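Local coordinates for protein glycoside hydrolase family 31 (Kribbella flavida DSM 17836, PDB 5X3I) that hydrolyses the alpha-1,3-glucosidic linkages of the cyclic tetrasaccharide cyclobis-(1-6)-alpha-nigerosyl to release isomaltose, as part of its intracellular breakdown, at residues G170-G174 against E259-G263; V573-Y579 against H612-T617; L443-R449 against H499-A503; D665-H671 against T695-P699. The protein carries 1 engineered substitution. One frame throughout, in Å; residues are numbered along the deposited sequence.

Contact 1: residues G170-G174 against E259-G263; sequences GVHRG and EVALG
An antiparallel strand pair, inside the six-stranded sheet of the N-terminal galactose mutarotase-like region, sets R173 and G174 against A261 and V260. G174 and V260 form the hydrogen-bonded pair: G174 N donates to V260 O at 2.9 Å and V260 N returns a bond to G174 O at 2.8 Å. R173 and A261 are the non-hydrogen-bonded pair, their side chains on one face. Where strand 255-261 ends, L262 N still reaches H172 O at 3.0 Å, and a water donating to both V171 O and G263 O continues the link.

R173 stands extended from CG to NE on the face it shares with A261, whose short side chain leaves it room. Its NH1 ends 3.0 Å from E259 OE2 in a salt bridge, the oxygen in the guanidinium plane, though NH1 lies 31° out of the carboxylate plane, on the anti side. E259 OE1 pairs with R175, so one carboxylate serves two arginines. On the face of V260, L262 CD1 rests 3.4 Å from G174 N, where glycine puts no side chain, and 3.7 Å from V171 CG1. H172 and R173 together face L165 of strand 159-167, a classic beta bulge within an antiparallel sheet.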
loop_
_atom_site.group_PDB
_atom_site.type_symbol
_atom_site.label_atom_id
_atom_site.label_comp_id
_atom_site.label_asym_id
_atom_site.label_seq_id
_atom_site.Cartn_x
_atom_site.Cartn_y
_atom_site.Cartn_z
ATOM N N GLY A 170 15.650 -5.840 28.355
ATOM C CA GLY A 170 14.691 -6.920 28.207
ATOM C C GLY A 170 14.897 -7.739 26.950
ATOM O O GLY A 170 15.984 -7.731 26.381
ATOM N N VAL A 171 13.856 -8.450 26.522
ATOM C CA VAL A 171 13.923 -9.218 25.289
ATOM C C VAL A 171 13.314 -8.426 24.137
ATOM O O VAL A 171 12.101 -8.224 24.075
ATOM C CB VAL A 171 13.192 -10.553 25.414
ATOM C CG1 VAL A 171 13.466 -11.403 24.196
ATOM C CG2 VAL A 171 13.619 -11.276 26.686
ATOM N N HIS A 172 14.175 -7.984 23.232
ATOM C CA HIS A 172 13.791 -7.093 22.149
ATOM C C HIS A 172 13.180 -7.782 20.935
ATOM O O HIS A 172 12.197 -7.299 20.377
ATOM C CB HIS A 172 15.009 -6.270 21.730
ATOM C CG HIS A 172 15.642 -5.535 22.869
ATOM N ND1 HIS A 172 15.189 -4.308 23.303
ATOM C CD2 HIS A 172 16.667 -5.870 23.686
ATOM C CE1 HIS A 172 15.922 -3.911 24.329
ATOM N NE2 HIS A 172 16.823 -4.841 24.584
ATOM N N ARG A 173 13.768 -8.901 20.525
ATOM C CA ARG A 173 13.320 -9.621 19.334
ATOM C C ARG A 173 13.411 -11.122 19.539
ATOM O O ARG A 173 14.246 -11.599 20.315
ATOM C CB ARG A 173 14.155 -9.247 18.105
ATOM C CG ARG A 173 14.267 -7.764 17.834
ATOM C CD ARG A 173 14.868 -7.482 16.476
ATOM N NE ARG A 173 14.945 -6.046 16.253
ATOM C CZ ARG A 173 15.490 -5.474 15.187
ATOM N NH1 ARG A 173 16.026 -6.203 14.227
ATOM N NH2 ARG A 173 15.506 -4.160 15.092
ATOM N N GLY A 174 12.507 -11.855 18.900
ATOM C CA GLY A 174 12.687 -13.276 18.677
ATOM C C GLY A 174 13.167 -13.563 17.269
ATOM O O GLY A 174 12.972 -12.755 16.354
ATOM N N GLU A 259 12.539 -13.224 11.754
ATOM C CA GLU A 259 12.864 -12.365 12.887
ATOM C C GLU A 259 11.658 -11.492 13.227
ATOM O O GLU A 259 11.012 -10.934 12.335
ATOM C CB GLU A 259 14.093 -11.502 12.576
ATOM C CG GLU A 259 14.732 -10.828 13.775
ATOM C CD GLU A 259 16.092 -10.219 13.454
ATOM O OE1 GLU A 259 16.839 -10.791 12.639
ATOM O OE2 GLU A 259 16.413 -9.153 14.007
ATOM N N VAL A 260 11.378 -11.376 14.518
ATOM C CA VAL A 260 10.169 -10.751 15.019
ATOM C C VAL A 260 10.412 -9.720 16.125
ATOM O O VAL A 260 10.935 -10.056 17.183
ATOM C CB VAL A 260 9.211 -11.815 15.578
ATOM C CG1 VAL A 260 7.965 -11.162 16.122
ATOM C CG2 VAL A 260 8.882 -12.841 14.512
ATOM N N ALA A 261 10.009 -8.475 15.889
ATOM C CA ALA A 261 10.045 -7.460 16.935
ATOM C C ALA A 261 9.037 -7.805 18.022
ATOM O O ALA A 261 7.939 -8.269 17.726
ATOM C CB ALA A 261 9.761 -6.085 16.366
ATOM N N LEU A 262 9.418 -7.580 19.277
ATOM C CA LEU A 262 8.595 -7.962 20.418
ATOM C C LEU A 262 8.154 -6.762 21.234
ATOM O O LEU A 262 8.790 -5.715 21.212
ATOM C CB LEU A 262 9.354 -8.937 21.333
ATOM C CG LEU A 262 9.756 -10.291 20.753
ATOM C CD1 LEU A 262 10.734 -11.005 21.681
ATOM C CD2 LEU A 262 8.525 -11.144 20.530
ATOM N N GLY A 263 7.049 -6.931 21.947
ATOM C CA GLY A 263 6.643 -6.000 22.979
ATOM C C GLY A 263 7.154 -6.486 24.327
ATOM O O GLY A 263 8.214 -7.089 24.404
HETATM O O HOH W 1 9.696 -9.209 25.272
#

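Contact 2: residues V573-Y579 against H612-T617; sequences VPDAELY and HVAETT
V613 packs between V573 and Y579 where two helices of the TIM-barrel domain come together: helix 576-586, which precedes the last barrel strand 591-593, and helix 610-617, which follows it. From CB, 4.2 Å from Y579 CD2, the V613 side chain forks. CG1, anti to the backbone N (chi1 170°), lies 3.8 Å from Y579 CD2, near the root of the ring. CG2 takes the other branch and sits almost over the middle of the same ring, 3.8 Å from the centroid of Y579 and 10° off the normal, a CH-pi contact; it also meets V573 CG1 at 3.7 Å. A branched valine suits this place because its two methyls span the ring face while one of them also reaches the loop. The tyrosine is pinned at its other end, since its OH bonds to R608 O.

V573 divides its own methyls, CG1 going to V613 and CG2 to H612 CD2 at 3.8 Å. The imidazole is fixed by its NE2 bond to L605 O. D575 is the N-cap of helix 576-586, its OD1 accepting from L578 N at 3.1 Å.

At the end of helix 610-617, T616 OG1 bonds back to H612 O and also touches the V573 methyls. T617 offers carbon to the neighbour: its CG2 lies 3.6 Å from A576 N, at the start of the other helix. T617 OG1 also bonds to D619 N, just after the helix, and donates to V613 O at 2.8 Å, reaching that carbonyl from the face opposite to T617 N.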
loop_
_atom_site.group_PDB
_atom_site.type_symbol
_atom_site.label_atom_id
_atom_site.label_comp_id
_atom_site.label_asym_id
_atom_site.label_seq_id
_atom_site.Cartn_x
_atom_site.Cartn_y
_atom_site.Cartn_z
ATOM N N VAL A 573 3.663 11.238 -20.410
ATOM C CA VAL A 573 2.634 10.333 -20.885
ATOM C C VAL A 573 3.266 9.091 -21.517
ATOM O O VAL A 573 4.210 9.211 -22.280
ATOM C CB VAL A 573 1.725 11.047 -21.908
ATOM C CG1 VAL A 573 0.759 10.077 -22.546
ATOM C CG2 VAL A 573 0.984 12.204 -21.246
ATOM N N PRO A 574 2.769 7.896 -21.168
ATOM C CA PRO A 574 3.297 6.658 -21.749
ATOM C C PRO A 574 3.192 6.615 -23.265
ATOM O O PRO A 574 2.258 7.180 -23.827
ATOM C CB PRO A 574 2.408 5.574 -21.129
ATOM C CG PRO A 574 1.180 6.289 -20.694
ATOM C CD PRO A 574 1.679 7.617 -20.224
ATOM N N ASP A 575 4.129 5.936 -23.913
ATOM C CA ASP A 575 4.029 5.699 -25.346
ATOM C C ASP A 575 2.861 4.753 -25.643
ATOM O O ASP A 575 2.356 4.072 -24.751
ATOM C CB ASP A 575 5.344 5.141 -25.905
ATOM C CG ASP A 575 5.765 3.858 -25.233
ATOM O OD1 ASP A 575 5.359 2.780 -25.700
ATOM O OD2 ASP A 575 6.502 3.928 -24.229
ATOM N N ALA A 576 2.411 4.751 -26.894
ATOM C CA ALA A 576 1.218 4.000 -27.284
ATOM C C ALA A 576 1.332 2.502 -27.014
ATOM O O ALA A 576 0.357 1.863 -26.626
ATOM C CB ALA A 576 0.905 4.243 -28.757
ATOM N N GLU A 577 2.517 1.940 -27.216
ATOM C CA GLU A 577 2.683 0.500 -27.074
ATOM C C GLU A 577 2.547 0.045 -25.621
ATOM O O GLU A 577 1.826 -0.902 -25.337
ATOM C CB GLU A 577 4.035 0.046 -27.641
ATOM C CG GLU A 577 4.291 -1.443 -27.490
ATOM C CD GLU A 577 5.636 -1.871 -28.063
ATOM O OE1 GLU A 577 6.509 -1.004 -28.237
ATOM O OE2 GLU A 577 5.819 -3.073 -28.331
ATOM N N LEU A 578 3.243 0.711 -24.709
ATOM C CA LEU A 578 3.115 0.402 -23.287
ATOM C C LEU A 578 1.672 0.592 -22.817
ATOM O O LEU A 578 1.123 -0.258 -22.136
ATOM C CB LEU A 578 4.055 1.274 -22.452
ATOM C CG LEU A 578 3.868 1.213 -20.935
ATOM C CD1 LEU A 578 4.054 -0.196 -20.424
ATOM C CD2 LEU A 578 4.797 2.188 -20.208
ATOM N N TYR A 579 1.067 1.708 -23.201
ATOM C CA TYR A 579 -0.300 2.021 -22.780
ATOM C C TYR A 579 -1.270 0.909 -23.186
ATOM O O TYR A 579 -2.023 0.407 -22.361
ATOM C CB TYR A 579 -0.736 3.360 -23.370
ATOM C CG TYR A 579 -2.072 3.891 -22.884
ATOM C CD1 TYR A 579 -2.232 4.354 -21.584
ATOM C CD2 TYR A 579 -3.159 3.960 -23.740
ATOM C CE1 TYR A 579 -3.449 4.862 -21.150
ATOM C CE2 TYR A 579 -4.378 4.469 -23.320
ATOM C CZ TYR A 579 -4.520 4.917 -22.023
ATOM O OH TYR A 579 -5.732 5.424 -21.608
ATOM N N HIS A 612 -5.955 11.500 -24.746
ATOM C CA HIS A 612 -4.773 12.332 -24.560
ATOM C C HIS A 612 -3.510 11.564 -24.920
ATOM O O HIS A 612 -2.554 12.136 -25.435
ATOM C CB HIS A 612 -4.650 12.861 -23.142
ATOM C CG HIS A 612 -3.514 13.814 -22.976
ATOM N ND1 HIS A 612 -3.463 15.022 -23.635
ATOM C CD2 HIS A 612 -2.368 13.725 -22.265
ATOM C CE1 HIS A 612 -2.342 15.644 -23.322
ATOM N NE2 HIS A 612 -1.661 14.881 -22.489
ATOM N N VAL A 613 -3.510 10.267 -24.640
ATOM C CA VAL A 613 -2.379 9.432 -25.003
ATOM C C VAL A 613 -2.274 9.383 -26.529
ATOM O O VAL A 613 -1.186 9.515 -27.087
ATOM C CB VAL A 613 -2.502 8.013 -24.415
ATOM C CG1 VAL A 613 -1.453 7.093 -25.011
ATOM C CG2 VAL A 613 -2.362 8.056 -22.892
ATOM N N ALA A 614 -3.417 9.220 -27.193
ATOM C CA ALA A 614 -3.471 9.247 -28.650
ATOM C C ALA A 614 -2.910 10.554 -29.173
ATOM O O ALA A 614 -2.092 10.559 -30.082
ATOM C CB ALA A 614 -4.899 9.047 -29.145
ATOM N N GLU A 615 -3.336 11.660 -28.576
ATOM C CA GLU A 615 -2.884 12.971 -29.003
ATOM C C GLU A 615 -1.389 13.157 -28.792
ATOM O O GLU A 615 -0.707 13.715 -29.642
ATOM C CB GLU A 615 -3.640 14.073 -28.264
ATOM C CG GLU A 615 -3.186 15.469 -28.654
ATOM C CD GLU A 615 -4.048 16.567 -28.061
ATOM O OE1 GLU A 615 -5.122 16.256 -27.500
ATOM O OE2 GLU A 615 -3.650 17.748 -28.156
ATOM N N THR A 616 -0.885 12.693 -27.654
ATOM C CA THR A 616 0.513 12.894 -27.319
ATOM C C THR A 616 1.387 12.079 -28.251
ATOM O O THR A 616 2.378 12.574 -28.773
ATOM C CB THR A 616 0.824 12.512 -25.858
ATOM O OG1 THR A 616 -0.005 13.279 -24.980
ATOM C CG2 THR A 616 2.263 12.830 -25.530
ATOM N N THR A 617 1.000 10.827 -28.456
ATOM C CA THR A 617 1.768 9.901 -29.272
ATOM C C THR A 617 1.554 10.085 -30.769
ATOM O O THR A 617 2.397 9.694 -31.572
ATOM C CB THR A 617 1.434 8.453 -28.918
ATOM O OG1 THR A 617 0.055 8.198 -29.211
ATOM C CG2 THR A 617 1.709 8.191 -27.443
#

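Contact 3: residues L443-R449 against H499-A503; sequences LSVQRTR and HYARA. With SO4 (sulfate ion), chain I.
R449 and R502 meet as stacked guanidinium groups, their planes 17° apart and their centres 3.7 Å from each other. A bend at chi3 (-64°) turns the R449 group onto R502, setting NH2 over the middle of the R502 guanidinium, 3.3 Å from its CZ. The stacking of two like cations is probably tolerated because anions and oxygens gather around them. R449 NH1 donates to L443 O at 2.8 Å, nearly in the guanidinium plane, and NH2 to Q446 OE1 at 2.9 Å, arriving above the plane of that amide. R502 NH1 binds a sulfate, probably from the crystallisation liquor, while NE forms a salt bridge with D506; a water joins R502 NH1 to Q446 OE1.

A CH-pi contact sets S444 CA over the centre of the H499 ring, 3.7 Å from the centroid; serine is small enough to let its backbone carbon lie this close.

Among apolar touches, L443 CD1 lies 3.9 Å from Y500 CD1, the two chains side by side. A503, small enough to let the arginine pass, offers CB to R449 CD at 3.7 Å.

Helix 446-454 precedes barrel strand 467-470; helix 496-510 comes between that strand and 517-519 in the chain. Just after strand 467-470, Y500 OH bonds to the backbone O of A471, the engineered residue at the position assigned to the nucleophile.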
loop_
_atom_site.group_PDB
_atom_site.type_symbol
_atom_site.label_atom_id
_atom_site.label_comp_id
_atom_site.label_asym_id
_atom_site.label_seq_id
_atom_site.Cartn_x
_atom_site.Cartn_y
_atom_site.Cartn_z
ATOM N N LEU A 443 -7.947 6.318 14.627
ATOM C CA LEU A 443 -9.045 5.570 14.030
ATOM C C LEU A 443 -9.063 4.186 14.649
ATOM O O LEU A 443 -9.841 3.331 14.253
ATOM C CB LEU A 443 -8.916 5.516 12.501
ATOM C CG LEU A 443 -9.057 6.880 11.802
ATOM C CD1 LEU A 443 -8.737 6.782 10.331
ATOM C CD2 LEU A 443 -10.453 7.493 12.015
ATOM N N SER A 444 -8.181 3.979 15.625
ATOM C CA SER A 444 -8.139 2.712 16.342
ATOM C C SER A 444 -9.360 2.489 17.230
ATOM O O SER A 444 -9.597 1.373 17.663
ATOM C CB SER A 444 -6.872 2.610 17.200
ATOM O OG SER A 444 -7.020 3.284 18.434
ATOM N N VAL A 445 -10.116 3.542 17.527
ATOM C CA VAL A 445 -11.298 3.375 18.371
ATOM C C VAL A 445 -12.566 3.977 17.755
ATOM O O VAL A 445 -12.518 4.946 16.997
ATOM C CB VAL A 445 -11.097 3.981 19.775
ATOM C CG1 VAL A 445 -9.983 3.243 20.522
ATOM C CG2 VAL A 445 -10.800 5.452 19.679
ATOM N N GLN A 446 -13.700 3.395 18.120
ATOM C CA GLN A 446 -14.964 3.692 17.474
ATOM C C GLN A 446 -15.380 5.165 17.574
ATOM O O GLN A 446 -15.844 5.728 16.583
ATOM C CB GLN A 446 -16.068 2.802 18.051
ATOM C CG GLN A 446 -17.366 2.870 17.262
ATOM C CD GLN A 446 -17.202 2.430 15.821
ATOM O OE1 GLN A 446 -16.798 1.308 15.544
ATOM N NE2 GLN A 446 -17.524 3.320 14.897
ATOM N N ARG A 447 -15.207 5.788 18.746
ATOM C CA ARG A 447 -15.678 7.158 18.940
ATOM C C ARG A 447 -14.993 8.125 17.976
ATOM O O ARG A 447 -15.613 9.059 17.487
ATOM C CB ARG A 447 -15.492 7.632 20.393
ATOM C CG ARG A 447 -14.046 7.786 20.881
ATOM C CD ARG A 447 -13.988 8.275 22.327
ATOM N NE ARG A 447 -14.296 9.697 22.458
ATOM C CZ ARG A 447 -13.391 10.667 22.434
ATOM N NH1 ARG A 447 -13.764 11.926 22.556
ATOM N NH2 ARG A 447 -12.108 10.383 22.297
ATOM N N THR A 448 -13.714 7.905 17.704
ATOM C CA THR A 448 -13.005 8.785 16.792
ATOM C C THR A 448 -13.269 8.425 15.326
ATOM O O THR A 448 -13.343 9.312 14.490
ATOM C CB THR A 448 -11.514 8.790 17.102
ATOM O OG1 THR A 448 -11.332 9.307 18.421
ATOM C CG2 THR A 448 -10.755 9.670 16.132
ATOM N N ARG A 449 -13.414 7.140 15.013
ATOM C CA ARG A 449 -13.865 6.760 13.683
ATOM C C ARG A 449 -15.202 7.470 13.394
ATOM O O ARG A 449 -15.353 8.064 12.337
ATOM C CB ARG A 449 -13.999 5.238 13.529
ATOM C CG ARG A 449 -12.644 4.484 13.515
ATOM C CD ARG A 449 -12.750 3.067 12.989
ATOM N NE ARG A 449 -13.571 2.197 13.826
ATOM C CZ ARG A 449 -13.114 1.460 14.837
ATOM N NH1 ARG A 449 -11.818 1.493 15.165
ATOM N NH2 ARG A 449 -13.955 0.701 15.531
ATOM N N HIS A 499 -7.538 0.181 10.118
ATOM C CA HIS A 499 -8.545 0.981 10.807
ATOM C C HIS A 499 -9.122 2.046 9.870
ATOM O O HIS A 499 -10.316 2.322 9.898
ATOM C CB HIS A 499 -7.967 1.678 12.049
ATOM C CG HIS A 499 -7.493 0.745 13.122
ATOM N ND1 HIS A 499 -8.252 -0.305 13.591
ATOM C CD2 HIS A 499 -6.336 0.718 13.833
ATOM C CE1 HIS A 499 -7.585 -0.941 14.539
ATOM N NE2 HIS A 499 -6.422 -0.336 14.710
ATOM N N TYR A 500 -8.246 2.622 9.053
ATOM C CA TYR A 500 -8.579 3.724 8.156
ATOM C C TYR A 500 -9.571 3.284 7.075
ATOM O O TYR A 500 -10.627 3.866 6.944
ATOM C CB TYR A 500 -7.291 4.279 7.540
ATOM C CG TYR A 500 -7.412 5.318 6.448
ATOM C CD1 TYR A 500 -8.379 6.314 6.482
ATOM C CD2 TYR A 500 -6.493 5.338 5.407
ATOM C CE1 TYR A 500 -8.444 7.273 5.483
ATOM C CE2 TYR A 500 -6.555 6.277 4.414
ATOM C CZ TYR A 500 -7.516 7.250 4.449
ATOM O OH TYR A 500 -7.530 8.185 3.448
ATOM N N ALA A 501 -9.227 2.236 6.343
ATOM C CA ALA A 501 -10.132 1.626 5.383
ATOM C C ALA A 501 -11.478 1.250 6.009
ATOM O O ALA A 501 -12.547 1.578 5.474
ATOM C CB ALA A 501 -9.482 0.398 4.766
ATOM N N ARG A 502 -11.408 0.551 7.131
ATOM C CA ARG A 502 -12.578 0.094 7.863
ATOM C C ARG A 502 -13.487 1.269 8.246
ATOM O O ARG A 502 -14.707 1.170 8.153
ATOM C CB ARG A 502 -12.139 -0.686 9.113
ATOM C CG ARG A 502 -13.261 -1.202 10.006
ATOM C CD ARG A 502 -13.496 -0.284 11.200
ATOM N NE ARG A 502 -14.555 -0.777 12.069
ATOM C CZ ARG A 502 -14.370 -1.574 13.114
ATOM N NH1 ARG A 502 -15.412 -1.962 13.839
ATOM N NH2 ARG A 502 -13.154 -1.983 13.443
ATOM N N ALA A 503 -12.883 2.369 8.688
ATOM C CA ALA A 503 -13.657 3.530 9.111
ATOM C C ALA A 503 -14.526 4.055 7.964
ATOM O O ALA A 503 -15.690 4.337 8.157
ATOM C CB ALA A 503 -12.756 4.619 9.627
HETATM S S SO4 I . -13.804 -4.308 16.324
HETATM O O1 SO4 I . -14.358 -4.897 15.111
HETATM O O2 SO4 I . -14.584 -3.137 16.710
HETATM O O3 SO4 I . -13.825 -5.292 17.402
HETATM O O4 SO4 I . -12.428 -3.918 16.067
HETATM O O HOH W 2 -18.124 -0.710 13.355
#

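Contact 4: residues D665-H671 against T695-P699; sequences DPEIWNH and TTYLP
Y697 and D665 both carry CG anti to the backbone N (chi1 172° and -174°), which sends the tyrosine ring out from strand 693-698 and the carboxylate of the loop to meet it. They arrive from opposite directions: Y697 OH donates to D665 OD2, which lies at the ring edge and in its plane. The modelled separation of 2.3 Å between Y697 OH and D665 OD2 is so short that its exact value is doubtful. The other oxygen, D665 OD1, accepts from E667 N at 2.9 Å, an Asx turn that opens the 3-10 segment 667-670.

E667 covers one face of the ring, its CG 3.4 Å from the Y697 centroid in a CH-pi contact. A bend at chi2 (63°) then carries the carboxylate back over its own segment, where OE2 accepts from H671 NE2 at 3.0 Å and OE1 from N670 ND2 at 3.0 Å. Y697 CB lies over a face of the H671 ring, 3.6 Å from the H671 centroid; the two rings are near parallel but slid apart. L716 of strand 715-720 touches both.

Glutamate suits its place by offering carbon to the ring and oxygen to the loop. Met by both N670 ND2 and H671 NE2, the E667 carboxylate would tend to stay ionised and could favour a protonated H671.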
loop_
_atom_site.group_PDB
_atom_site.type_symbol
_atom_site.label_atom_id
_atom_site.label_comp_id
_atom_site.label_asym_id
_atom_site.label_seq_id
_atom_site.Cartn_x
_atom_site.Cartn_y
_atom_site.Cartn_z
ATOM N N ASP A 665 2.849 -29.084 -10.735
ATOM C CA ASP A 665 3.454 -28.825 -12.033
ATOM C C ASP A 665 4.630 -27.877 -11.857
ATOM O O ASP A 665 4.444 -26.697 -11.566
ATOM C CB ASP A 665 2.429 -28.238 -13.009
ATOM C CG ASP A 665 2.973 -28.096 -14.421
ATOM O OD1 ASP A 665 4.204 -28.086 -14.605
ATOM O OD2 ASP A 665 2.167 -27.987 -15.362
ATOM N N PRO A 666 5.853 -28.390 -12.058
ATOM C CA PRO A 666 7.066 -27.593 -11.863
ATOM C C PRO A 666 7.213 -26.480 -12.889
ATOM O O PRO A 666 7.821 -25.456 -12.596
ATOM C CB PRO A 666 8.192 -28.624 -12.013
ATOM C CG PRO A 666 7.601 -29.709 -12.843
ATOM C CD PRO A 666 6.156 -29.774 -12.464
ATOM N N GLU A 667 6.654 -26.675 -14.075
ATOM C CA GLU A 667 6.843 -25.721 -15.158
ATOM C C GLU A 667 6.210 -24.347 -14.885
ATOM O O GLU A 667 6.655 -23.337 -15.427
ATOM C CB GLU A 667 6.292 -26.300 -16.461
ATOM C CG GLU A 667 6.470 -25.397 -17.671
ATOM C CD GLU A 667 7.918 -25.135 -18.018
ATOM O OE1 GLU A 667 8.797 -25.859 -17.512
ATOM O OE2 GLU A 667 8.182 -24.199 -18.805
ATOM N N ILE A 668 5.195 -24.305 -14.029
ATOM C CA ILE A 668 4.477 -23.054 -13.779
ATOM C C ILE A 668 5.396 -21.931 -13.290
ATOM O O ILE A 668 5.172 -20.765 -13.598
ATOM C CB ILE A 668 3.337 -23.252 -12.757
ATOM C CG1 ILE A 668 3.894 -23.578 -11.370
ATOM C CG2 ILE A 668 2.366 -24.319 -13.238
ATOM C CD1 ILE A 668 2.859 -24.018 -10.393
ATOM N N TRP A 669 6.453 -22.288 -12.569
ATOM C CA TRP A 669 7.332 -21.300 -11.965
ATOM C C TRP A 669 8.213 -20.599 -12.981
ATOM O O TRP A 669 8.802 -19.571 -12.682
ATOM C CB TRP A 669 8.189 -21.957 -10.882
ATOM C CG TRP A 669 7.344 -22.556 -9.822
ATOM C CD1 TRP A 669 7.160 -23.875 -9.572
ATOM C CD2 TRP A 669 6.523 -21.850 -8.889
ATOM N NE1 TRP A 669 6.291 -24.042 -8.528
ATOM C CE2 TRP A 669 5.884 -22.812 -8.089
ATOM C CE3 TRP A 669 6.269 -20.497 -8.650
ATOM C CZ2 TRP A 669 5.009 -22.468 -7.065
ATOM C CZ3 TRP A 669 5.398 -20.156 -7.629
ATOM C CH2 TRP A 669 4.778 -21.137 -6.850
ATOM N N ASN A 670 8.284 -21.145 -14.187
ATOM C CA ASN A 670 9.013 -20.503 -15.267
ATOM C C ASN A 670 8.168 -19.439 -15.966
ATOM O O ASN A 670 8.631 -18.764 -16.879
ATOM C CB ASN A 670 9.489 -21.547 -16.278
ATOM C CG ASN A 670 10.523 -22.500 -15.690
ATOM O OD1 ASN A 670 11.336 -22.114 -14.854
ATOM N ND2 ASN A 670 10.488 -23.751 -16.126
ATOM N N HIS A 671 6.922 -19.290 -15.525
ATOM C CA HIS A 671 6.024 -18.295 -16.110
ATOM C C HIS A 671 5.247 -17.552 -15.027
ATOM O O HIS A 671 4.033 -17.691 -14.931
ATOM C CB HIS A 671 5.065 -18.970 -17.087
ATOM C CG HIS A 671 5.750 -19.903 -18.029
ATOM N ND1 HIS A 671 6.349 -19.474 -19.191
ATOM C CD2 HIS A 671 5.972 -21.235 -17.958
ATOM C CE1 HIS A 671 6.896 -20.505 -19.806
ATOM N NE2 HIS A 671 6.682 -21.585 -19.080
ATOM N N THR A 695 4.646 -16.391 -25.979
ATOM C CA THR A 695 4.491 -17.795 -25.643
ATOM C C THR A 695 3.878 -17.972 -24.271
ATOM O O THR A 695 4.319 -17.369 -23.297
ATOM C CB THR A 695 5.834 -18.528 -25.708
ATOM O OG1 THR A 695 6.345 -18.438 -27.041
ATOM C CG2 THR A 695 5.650 -19.987 -25.341
ATOM N N THR A 696 2.857 -18.819 -24.214
ATOM C CA THR A 696 2.091 -19.060 -23.007
ATOM C C THR A 696 2.204 -20.523 -22.608
ATOM O O THR A 696 2.184 -21.398 -23.464
ATOM C CB THR A 696 0.600 -18.692 -23.213
ATOM O OG1 THR A 696 0.493 -17.322 -23.609
ATOM C CG2 THR A 696 -0.191 -18.918 -21.952
ATOM N N TYR A 697 2.333 -20.794 -21.317
ATOM C CA TYR A 697 2.338 -22.171 -20.862
ATOM C C TYR A 697 0.978 -22.539 -20.311
ATOM O O TYR A 697 0.541 -22.018 -19.286
ATOM C CB TYR A 697 3.420 -22.422 -19.803
ATOM C CG TYR A 697 3.311 -23.799 -19.181
ATOM C CD1 TYR A 697 3.736 -24.928 -19.868
ATOM C CD2 TYR A 697 2.765 -23.974 -17.923
ATOM C CE1 TYR A 697 3.622 -26.189 -19.315
ATOM C CE2 TYR A 697 2.651 -25.231 -17.361
ATOM C CZ TYR A 697 3.086 -26.336 -18.065
ATOM O OH TYR A 697 2.974 -27.586 -17.506
ATOM N N LEU A 698 0.312 -23.452 -21.000
ATOM C CA LEU A 698 -0.981 -23.936 -20.565
ATOM C C LEU A 698 -0.817 -25.223 -19.776
ATOM O O LEU A 698 -0.317 -26.210 -20.296
ATOM C CB LEU A 698 -1.899 -24.164 -21.764
ATOM C CG LEU A 698 -2.195 -22.953 -22.646
ATOM C CD1 LEU A 698 -3.079 -23.355 -23.808
ATOM C CD2 LEU A 698 -2.853 -21.864 -21.833
ATOM N N PRO A 699 -1.263 -25.220 -18.518
ATOM C CA PRO A 699 -1.179 -26.413 -17.676
ATOM C C PRO A 699 -2.150 -27.490 -18.142
ATOM O O PRO A 699 -2.783 -27.332 -19.186
ATOM C CB PRO A 699 -1.558 -25.892 -16.293
ATOM C CG PRO A 699 -2.442 -24.723 -16.572
ATOM C CD PRO A 699 -1.912 -24.095 -17.824
#

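Overall arrangement
Contact 3 is mostly buried, whereas contacts 1, 2 and 4 are only partly so. Contacts 2 and 3 both join helices of the TIM-barrel domain, yet lie on opposite sides of the chain's centre, about 41 Å apart between centres. Neither has a direct hydrogen bond between its segments: contact 2 relies on methyls against rings, while contact 3, near the active site, stacks arginines beside an anion and adds a water bridge. Contact 1 joins neighbouring strands mainly by backbone bonds. Contact 4, in the C-terminal domain, ties a loop to a strand mainly through side chains and comes within about 14 Å of contact 2 at nearest atoms. No two contacts touch.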